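Local coordinates for sensor protein (Vibrio parahaemolyticus, PDB 3I9Y), which is the sensor domain of the TMAO-responsive receptor TorS, a transmembrane histidine kinase that probably autophosphorylates on histidine to start a two-component phosphorelay, at residues A9-E14 with L50-E55; S63-A68 with N265-D270; L174-E179 with Q193-N198. One frame throughout, in Å; residues are numbered along the deposited sequence.

Interaction 1. Residues A9-E14 with L50-E55; sequences ARQVSE and LTHIKE
Val12 of helix 5-27 packs against His52 and Ile53 of helix 32-58; the two helices run antiparallel as neighbours in one of the two stacked four-helix bundles of the TorS sensor domain. The local axes come to 9.0 Å of each other, with 150° between their directions, and Val12 and His52 are level along them.

The tight side faces the bundle core. With CG1 anti to the backbone N (chi1 172°), Val12 turns CG2 to Ile53 CD1 at 3.7 Å and rests it on His52 CB at 3.8 Å. The Val12 and Ile53 side chains meet roughly perpendicular to each other. Behind them the other helices close the core: Val12 also touches Asn261 and Val264 of helix 232-267, and Ile53 touches Leu69 and Val73 of helix 63-114.

The outer side is looser and more polar, made by two partly exposed residues, Gln11 and His52. Gln11 lies over one face of the imidazole, while Thr51 OG1 sits over the opposite face, and Glu8 and Leu15 of helix 5-27 also touch His52. The cover begins at Gln11 CB, which forms a CH-pi contact 3.9 Å from the centroid of the His52 ring, only 9° off the ring normal.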
loop_
_atom_site.group_PDB
_atom_site.type_symbol
_atom_site.label_atom_id
_atom_site.label_comp_id
_atom_site.label_asym_id
_atom_site.label_seq_id
_atom_site.Cartn_x
_atom_site.Cartn_y
_atom_site.Cartn_z
ATOM N N ALA A 9 5.096 -20.534 -29.181
ATOM C CA ALA A 9 4.446 -19.256 -29.066
ATOM C C ALA A 9 3.060 -19.308 -28.393
ATOM O O ALA A 9 2.655 -18.342 -27.682
ATOM C CB ALA A 9 4.280 -18.461 -30.482
ATOM N N ARG A 10 2.314 -20.396 -28.645
ATOM C CA ARG A 10 0.958 -20.511 -28.107
ATOM C C ARG A 10 1.152 -20.646 -26.539
ATOM O O ARG A 10 0.358 -20.117 -25.830
ATOM C CB ARG A 10 0.339 -21.784 -28.656
ATOM C CG ARG A 10 -0.116 -21.667 -30.111
ATOM C CD ARG A 10 -0.682 -23.115 -30.662
ATOM N NE ARG A 10 -1.960 -23.320 -29.947
ATOM C CZ ARG A 10 -2.144 -24.150 -28.916
ATOM N NH1 ARG A 10 -1.110 -24.924 -28.469
ATOM N NH2 ARG A 10 -3.377 -24.172 -28.319
ATOM N N GLN A 11 2.083 -21.501 -26.076
ATOM C CA GLN A 11 2.352 -21.664 -24.681
ATOM C C GLN A 11 2.837 -20.284 -24.048
ATOM O O GLN A 11 2.389 -19.902 -22.973
ATOM C CB GLN A 11 3.307 -22.738 -24.494
ATOM C CG GLN A 11 2.514 -24.081 -24.625
ATOM C CD GLN A 11 3.484 -25.287 -24.659
ATOM O OE1 GLN A 11 4.185 -25.534 -25.750
ATOM N NE2 GLN A 11 3.562 -26.048 -23.565
ATOM N N VAL A 12 3.719 -19.565 -24.721
ATOM C CA VAL A 12 4.139 -18.278 -24.190
ATOM C C VAL A 12 2.882 -17.363 -24.043
ATOM O O VAL A 12 2.706 -16.574 -23.011
ATOM C CB VAL A 12 5.165 -17.545 -25.182
ATOM C CG1 VAL A 12 5.460 -16.100 -24.729
ATOM C CG2 VAL A 12 6.477 -18.373 -25.135
ATOM N N SER A 13 2.033 -17.359 -25.072
ATOM C CA SER A 13 0.872 -16.434 -25.056
ATOM C C SER A 13 -0.129 -16.852 -23.884
ATOM O O SER A 13 -0.718 -16.019 -23.163
ATOM C CB SER A 13 0.103 -16.539 -26.399
ATOM O OG SER A 13 -1.126 -15.851 -26.216
ATOM N N GLU A 14 -0.315 -18.141 -23.692
ATOM C CA GLU A 14 -1.210 -18.498 -22.656
ATOM C C GLU A 14 -0.596 -18.330 -21.261
ATOM O O GLU A 14 -1.368 -17.917 -20.338
ATOM C CB GLU A 14 -1.732 -19.890 -22.879
ATOM C CG GLU A 14 -3.199 -20.038 -22.192
ATOM C CD GLU A 14 -2.894 -20.782 -20.957
ATOM O OE1 GLU A 14 -1.660 -21.210 -21.162
ATOM O OE2 GLU A 14 -3.765 -20.904 -19.879
ATOM N N LEU A 50 9.617 -19.000 -19.145
ATOM C CA LEU A 50 11.007 -18.742 -19.534
ATOM C C LEU A 50 11.516 -20.031 -20.306
ATOM O O LEU A 50 12.285 -19.856 -21.231
ATOM C CB LEU A 50 11.907 -18.466 -18.314
ATOM C CG LEU A 50 11.532 -17.057 -17.807
ATOM C CD1 LEU A 50 12.400 -16.812 -16.568
ATOM C CD2 LEU A 50 11.685 -16.068 -18.760
ATOM N N THR A 51 11.124 -21.259 -19.898
ATOM C CA THR A 51 11.576 -22.357 -20.693
ATOM C C THR A 51 10.961 -22.352 -22.101
ATOM O O THR A 51 11.581 -22.802 -23.062
ATOM C CB THR A 51 11.366 -23.732 -20.052
ATOM O OG1 THR A 51 10.068 -24.179 -20.402
ATOM C CG2 THR A 51 11.450 -23.673 -18.492
ATOM N N HIS A 52 9.784 -21.830 -22.298
ATOM C CA HIS A 52 9.312 -21.867 -23.674
ATOM C C HIS A 52 10.002 -20.748 -24.486
ATOM O O HIS A 52 10.215 -20.858 -25.717
ATOM C CB HIS A 52 7.752 -21.674 -23.736
ATOM C CG HIS A 52 7.023 -22.858 -23.197
ATOM N ND1 HIS A 52 6.296 -22.815 -22.029
ATOM C CD2 HIS A 52 7.051 -24.177 -23.559
ATOM C CE1 HIS A 52 5.910 -24.039 -21.670
ATOM N NE2 HIS A 52 6.349 -24.890 -22.576
ATOM N N ILE A 53 10.344 -19.641 -23.815
ATOM C CA ILE A 53 10.967 -18.569 -24.533
ATOM C C ILE A 53 12.367 -19.088 -24.981
ATOM O O ILE A 53 12.846 -18.776 -26.074
ATOM C CB ILE A 53 11.221 -17.300 -23.653
ATOM C CG1 ILE A 53 9.952 -16.687 -23.199
ATOM C CG2 ILE A 53 12.028 -16.282 -24.466
ATOM C CD1 ILE A 53 9.411 -16.196 -24.361
ATOM N N LYS A 54 13.031 -19.808 -24.120
ATOM C CA LYS A 54 14.325 -20.364 -24.452
ATOM C C LYS A 54 14.191 -21.355 -25.638
ATOM O O LYS A 54 15.005 -21.304 -26.533
ATOM C CB LYS A 54 14.913 -21.154 -23.301
ATOM C CG LYS A 54 16.361 -21.766 -23.579
ATOM C CD LYS A 54 16.714 -22.880 -22.491
ATOM C CE LYS A 54 18.276 -23.118 -22.463
ATOM N NZ LYS A 54 18.757 -23.623 -21.173
ATOM N N GLU A 55 13.222 -22.282 -25.637
ATOM C CA GLU A 55 13.050 -23.151 -26.808
ATOM C C GLU A 55 12.915 -22.329 -28.092
ATOM O O GLU A 55 13.575 -22.683 -29.052
ATOM C CB GLU A 55 11.765 -23.963 -26.834
ATOM C CG GLU A 55 11.814 -25.057 -26.054
ATOM C CD GLU A 55 12.927 -26.005 -26.512
ATOM O OE1 GLU A 55 13.028 -26.530 -27.696
ATOM O OE2 GLU A 55 13.702 -26.165 -25.570
#

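Interaction 2. Residues S63-A68 with N265-D270; sequences SKLLDA and NKLVDD
Leu65 and Leu267 make the heart of this contact, where the N-terminal turns of helix 63-114 meet the C-terminal end of helix 232-267 at one end of a four-helix bundle. Leu267 CG stands anti to the carbonyl carbon (chi1 -66°), which brings CD2 to Leu65. There Leu267 CD2 lies 3.4 Å from Leu65 CD1 and 3.5 Å from Leu65 CB, both tighter than ordinary carbon contacts. The two side chains lie alongside each other, pointing opposite ways, and Leu65 CD1 also comes to 3.8 Å from Leu267 CA.

Next out is Lys266. Leu65 CD1 passes its carbonyl oxygen O at 3.9 Å, and Leu65 CD2 stands 4.3 Å from Lys266 CB.

Further back, Asp62 and Ser60 border the leucines. Asp62 OD1, just ahead of the helix, accepts hydrogen bonds from the backbone N atoms of Lys64 and Leu65, in the turn that carries Leu65. The Leu267 side chain also touches Ser60 in the loop leading into helix 63-114.

Between the two segments the chemistry is apolar: the two leucines meet by van der Waals packing alone, so their contact rests on shape fit, while the Lys266 chain leads away.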
loop_
_atom_site.group_PDB
_atom_site.type_symbol
_atom_site.label_atom_id
_atom_site.label_comp_id
_atom_site.label_asym_id
_atom_site.label_seq_id
_atom_site.Cartn_x
_atom_site.Cartn_y
_atom_site.Cartn_z
ATOM N N SER A 63 19.427 -11.914 -35.309
ATOM C CA SER A 63 19.900 -11.429 -34.080
ATOM C C SER A 63 19.182 -10.079 -33.613
ATOM O O SER A 63 19.241 -9.677 -32.417
ATOM C CB SER A 63 21.389 -11.294 -34.216
ATOM O OG SER A 63 21.630 -10.001 -34.734
ATOM N N LYS A 64 18.499 -9.410 -34.549
ATOM C CA LYS A 64 17.906 -8.185 -34.156
ATOM C C LYS A 64 16.647 -8.519 -33.392
ATOM O O LYS A 64 16.404 -7.934 -32.335
ATOM C CB LYS A 64 17.763 -7.292 -35.354
ATOM C CG LYS A 64 16.928 -6.026 -35.128
ATOM C CD LYS A 64 16.768 -5.198 -36.460
ATOM C CE LYS A 64 18.178 -5.093 -37.204
ATOM N NZ LYS A 64 18.209 -4.115 -38.440
ATOM N N LEU A 65 15.926 -9.517 -33.856
ATOM C CA LEU A 65 14.754 -9.948 -33.195
ATOM C C LEU A 65 15.126 -10.557 -31.840
ATOM O O LEU A 65 14.413 -10.320 -30.883
ATOM C CB LEU A 65 14.032 -11.055 -33.863
ATOM C CG LEU A 65 13.030 -10.561 -34.834
ATOM C CD1 LEU A 65 12.168 -11.691 -35.476
ATOM C CD2 LEU A 65 12.240 -9.640 -34.088
ATOM N N LEU A 66 16.139 -11.393 -31.814
ATOM C CA LEU A 66 16.561 -11.947 -30.633
ATOM C C LEU A 66 17.040 -10.914 -29.601
ATOM O O LEU A 66 16.998 -11.210 -28.445
ATOM C CB LEU A 66 17.695 -12.916 -30.813
ATOM C CG LEU A 66 17.246 -14.179 -31.541
ATOM C CD1 LEU A 66 18.643 -14.842 -31.912
ATOM C CD2 LEU A 66 16.320 -15.142 -30.761
ATOM N N ASP A 67 17.574 -9.777 -30.004
ATOM C CA ASP A 67 17.955 -8.813 -29.053
ATOM C C ASP A 67 16.646 -8.141 -28.433
ATOM O O ASP A 67 16.661 -7.837 -27.251
ATOM C CB ASP A 67 18.767 -7.701 -29.639
ATOM C CG ASP A 67 20.211 -8.169 -30.022
ATOM O OD1 ASP A 67 20.729 -9.180 -29.399
ATOM O OD2 ASP A 67 20.761 -7.454 -30.981
ATOM N N ALA A 68 15.675 -7.842 -29.289
ATOM C CA ALA A 68 14.467 -7.274 -28.848
ATOM C C ALA A 68 13.780 -8.301 -27.876
ATOM O O ALA A 68 13.342 -7.945 -26.762
ATOM C CB ALA A 68 13.526 -6.888 -30.074
ATOM N N ASN A 265 5.399 -13.042 -31.917
ATOM C CA ASN A 265 4.739 -13.294 -33.152
ATOM C C ASN A 265 5.648 -12.922 -34.354
ATOM O O ASN A 265 5.521 -13.532 -35.393
ATOM C CB ASN A 265 3.498 -12.478 -33.275
ATOM C CG ASN A 265 2.381 -13.059 -32.427
ATOM O OD1 ASN A 265 2.359 -14.294 -32.176
ATOM N ND2 ASN A 265 1.431 -12.223 -31.979
ATOM N N LYS A 266 6.520 -11.914 -34.239
ATOM C CA LYS A 266 7.364 -11.597 -35.356
ATOM C C LYS A 266 8.305 -12.706 -35.524
ATOM O O LYS A 266 8.648 -12.972 -36.679
ATOM C CB LYS A 266 8.143 -10.255 -35.170
ATOM C CG LYS A 266 7.205 -9.085 -35.189
ATOM C CD LYS A 266 8.005 -7.717 -35.092
ATOM C CE LYS A 266 7.164 -6.501 -34.592
ATOM N NZ LYS A 266 7.983 -5.649 -33.520
ATOM N N LEU A 267 8.803 -13.347 -34.452
ATOM C CA LEU A 267 9.717 -14.460 -34.643
ATOM C C LEU A 267 9.033 -15.631 -35.342
ATOM O O LEU A 267 9.706 -16.370 -36.054
ATOM C CB LEU A 267 10.337 -15.048 -33.369
ATOM C CG LEU A 267 11.291 -14.052 -32.643
ATOM C CD1 LEU A 267 11.474 -14.259 -31.117
ATOM C CD2 LEU A 267 12.662 -14.204 -33.230
ATOM N N VAL A 268 7.731 -15.836 -35.151
ATOM C CA VAL A 268 7.111 -16.970 -35.787
ATOM C C VAL A 268 6.821 -16.666 -37.316
ATOM O O VAL A 268 6.326 -17.505 -38.021
ATOM C CB VAL A 268 5.919 -17.533 -34.975
ATOM C CG1 VAL A 268 5.106 -16.503 -34.560
ATOM C CG2 VAL A 268 5.069 -18.538 -35.805
ATOM N N ASP A 269 7.150 -15.471 -37.825
ATOM C CA ASP A 269 7.132 -15.188 -39.314
ATOM C C ASP A 269 8.661 -15.273 -39.668
ATOM O O ASP A 269 9.452 -14.320 -39.656
ATOM C CB ASP A 269 6.446 -13.894 -39.478
ATOM C CG ASP A 269 5.192 -13.918 -38.699
ATOM O OD1 ASP A 269 5.152 -14.906 -37.949
ATOM O OD2 ASP A 269 4.273 -13.062 -38.785
ATOM N N ASP A 270 8.964 -16.576 -39.625
ATOM C CA ASP A 270 10.134 -17.430 -39.808
ATOM C C ASP A 270 9.391 -18.598 -40.568
ATOM O O ASP A 270 9.774 -19.754 -40.590
ATOM C CB ASP A 270 10.619 -18.022 -38.478
ATOM C CG ASP A 270 9.860 -19.346 -38.099
ATOM O OD1 ASP A 270 8.656 -19.433 -38.346
ATOM O OD2 ASP A 270 10.431 -20.315 -37.532
#

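Interaction 3. Residues L174-E179 with Q193-N198; sequences LNQIEE and QTAFEN
Gln176 of helix 158-180 reaches across to Ala195 and Phe196 of helix 186-208; these consecutive helices of a four-helix bundle run antiparallel, 162° apart in direction and 10.1 Å between local axes. From CB, which points at the partner helix, the chain leaves with CG anti to the carbonyl carbon (chi1 -70°) and continues extended, carrying the amide to the facing backbone. CD comes to 3.9 Å from Phe196 CA, and there the amide divides. OE1 settles 3.3 Å from Phe196 CA and approaches the ring obliquely, 3.7 Å from Phe196 CD1, with amide and ring planes 33° apart. NE2 lies 3.7 Å from both Ala195 CB and the Ala195 carbonyl carbon. The polar partner of OE1 is Asn199 ND2, in a hydrogen bond that anchors this end of the amide.

Beside the glutamine, Ile177 meets the Phe196 ring obliquely: CG1 and CD1 are each 3.4 Å from Phe196 CE1. Val101 and Met104 of helix 63-114 touch the isoleucine, and the ring of Phe233 meets that of Phe196, so two further helices join this buried layer.

Aromatic and aliphatic packing thus sits next to a buried amide whose oxygen has its own donor.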
loop_
_atom_site.group_PDB
_atom_site.type_symbol
_atom_site.label_atom_id
_atom_site.label_comp_id
_atom_site.label_asym_id
_atom_site.label_seq_id
_atom_site.Cartn_x
_atom_site.Cartn_y
_atom_site.Cartn_z
ATOM N N LEU A 174 -10.501 11.570 17.140
ATOM C CA LEU A 174 -10.563 10.150 16.784
ATOM C C LEU A 174 -11.334 9.965 15.431
ATOM O O LEU A 174 -10.972 9.143 14.578
ATOM C CB LEU A 174 -11.339 9.434 17.852
ATOM C CG LEU A 174 -10.997 8.018 18.139
ATOM C CD1 LEU A 174 -12.237 7.274 18.644
ATOM C CD2 LEU A 174 -10.126 7.178 17.061
ATOM N N ASN A 175 -12.355 10.737 15.170
ATOM C CA ASN A 175 -13.052 10.618 13.876
ATOM C C ASN A 175 -12.038 11.017 12.785
ATOM O O ASN A 175 -12.071 10.382 11.710
ATOM C CB ASN A 175 -14.326 11.643 13.765
ATOM C CG ASN A 175 -15.549 11.165 14.649
ATOM O OD1 ASN A 175 -15.632 9.981 15.059
ATOM N ND2 ASN A 175 -16.460 12.068 14.939
ATOM N N GLN A 176 -11.209 12.040 13.003
ATOM C CA GLN A 176 -10.182 12.469 11.989
ATOM C C GLN A 176 -9.224 11.307 11.654
ATOM O O GLN A 176 -8.968 11.035 10.500
ATOM C CB GLN A 176 -9.244 13.655 12.505
ATOM C CG GLN A 176 -10.144 14.941 12.591
ATOM C CD GLN A 176 -9.344 16.034 13.224
ATOM O OE1 GLN A 176 -8.652 15.869 14.254
ATOM N NE2 GLN A 176 -9.345 17.138 12.559
ATOM N N ILE A 177 -8.694 10.633 12.695
ATOM C CA ILE A 177 -7.768 9.533 12.464
ATOM C C ILE A 177 -8.556 8.404 11.732
ATOM O O ILE A 177 -8.012 7.938 10.761
ATOM C CB ILE A 177 -7.301 9.007 13.788
ATOM C CG1 ILE A 177 -6.312 10.079 14.324
ATOM C CG2 ILE A 177 -6.329 7.814 13.492
ATOM C CD1 ILE A 177 -5.739 9.491 15.791
ATOM N N GLU A 178 -9.812 7.987 12.133
ATOM C CA GLU A 178 -10.542 6.923 11.406
ATOM C C GLU A 178 -10.758 7.388 9.962
ATOM O O GLU A 178 -10.654 6.564 9.007
ATOM C CB GLU A 178 -12.016 6.677 12.049
ATOM C CG GLU A 178 -11.756 6.166 13.498
ATOM C CD GLU A 178 -11.423 4.683 13.596
ATOM O OE1 GLU A 178 -11.302 4.040 12.539
ATOM O OE2 GLU A 178 -11.306 4.207 14.760
ATOM N N GLU A 179 -11.032 8.709 9.719
ATOM C CA GLU A 179 -11.328 9.082 8.346
ATOM C C GLU A 179 -9.982 9.023 7.478
ATOM O O GLU A 179 -9.976 8.593 6.297
ATOM C CB GLU A 179 -11.765 10.554 8.327
ATOM C CG GLU A 179 -11.831 10.901 6.895
ATOM C CD GLU A 179 -12.473 12.210 6.595
ATOM O OE1 GLU A 179 -12.233 13.144 7.385
ATOM O OE2 GLU A 179 -13.181 12.353 5.478
ATOM N N GLN A 193 -4.125 15.801 8.294
ATOM C CA GLN A 193 -2.979 15.850 9.209
ATOM C C GLN A 193 -2.823 17.237 9.902
ATOM O O GLN A 193 -2.408 17.342 11.081
ATOM C CB GLN A 193 -1.702 15.632 8.364
ATOM C CG GLN A 193 -0.382 15.757 9.079
ATOM C CD GLN A 193 0.839 15.391 8.072
ATOM O OE1 GLN A 193 0.789 15.607 6.821
ATOM N NE2 GLN A 193 1.925 14.874 8.644
ATOM N N THR A 194 -2.973 18.342 9.133
ATOM C CA THR A 194 -2.614 19.620 9.841
ATOM C C THR A 194 -3.895 19.979 10.706
ATOM O O THR A 194 -3.803 20.495 11.810
ATOM C CB THR A 194 -2.233 20.837 8.871
ATOM O OG1 THR A 194 -3.454 21.391 8.366
ATOM C CG2 THR A 194 -1.471 20.467 7.751
ATOM N N ALA A 195 -5.044 19.589 10.214
ATOM C CA ALA A 195 -6.224 19.766 11.032
ATOM C C ALA A 195 -6.137 18.959 12.421
ATOM O O ALA A 195 -6.495 19.456 13.504
ATOM C CB ALA A 195 -7.409 19.334 10.267
ATOM N N PHE A 196 -5.537 17.788 12.449
ATOM C CA PHE A 196 -5.544 16.966 13.658
ATOM C C PHE A 196 -4.530 17.615 14.459
ATOM O O PHE A 196 -4.629 17.689 15.713
ATOM C CB PHE A 196 -5.011 15.510 13.303
ATOM C CG PHE A 196 -4.727 14.635 14.503
ATOM C CD1 PHE A 196 -5.697 13.685 14.926
ATOM C CD2 PHE A 196 -3.545 14.710 15.161
ATOM C CE1 PHE A 196 -5.445 12.850 16.013
ATOM C CE2 PHE A 196 -3.261 13.874 16.258
ATOM C CZ PHE A 196 -4.198 12.948 16.708
ATOM N N GLU A 197 -3.456 18.111 13.796
ATOM C CA GLU A 197 -2.417 18.743 14.653
ATOM C C GLU A 197 -2.939 20.072 15.369
ATOM O O GLU A 197 -2.542 20.393 16.497
ATOM C CB GLU A 197 -1.233 19.175 13.821
ATOM C CG GLU A 197 -0.208 19.911 14.680
ATOM C CD GLU A 197 1.117 20.208 13.872
ATOM O OE1 GLU A 197 1.102 20.588 12.638
ATOM O OE2 GLU A 197 2.211 20.015 14.473
ATOM N N ASN A 198 -3.738 20.846 14.677
ATOM C CA ASN A 198 -4.258 22.156 15.250
ATOM C C ASN A 198 -5.218 21.732 16.447
ATOM O O ASN A 198 -5.095 22.247 17.550
ATOM C CB ASN A 198 -5.060 22.894 14.191
ATOM C CG ASN A 198 -4.160 23.473 13.001
ATOM O OD1 ASN A 198 -2.886 23.756 13.167
ATOM N ND2 ASN A 198 -4.826 23.676 11.785
#

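How the interactions relate
Interactions 1 and 2 lie near one end of the elongated, nearly all-helical sensor domain, their centres about 13 Å apart; interaction 3 lies across the chain's centre, about 52 Å from the centre of interaction 1 and 57 Å from that of interaction 2. Along the chain, interaction 1 closes before interaction 2 opens, and interaction 3 is nested inside the long loop that interaction 2 closes. Helices 63-114 and 232-267 border all three contacts: both flank interactions 1 and 3, and their ends form interaction 2. These long helices therefore connect the two stacked bundles, giving a continuous helical framework between widely separated contacts in the domain.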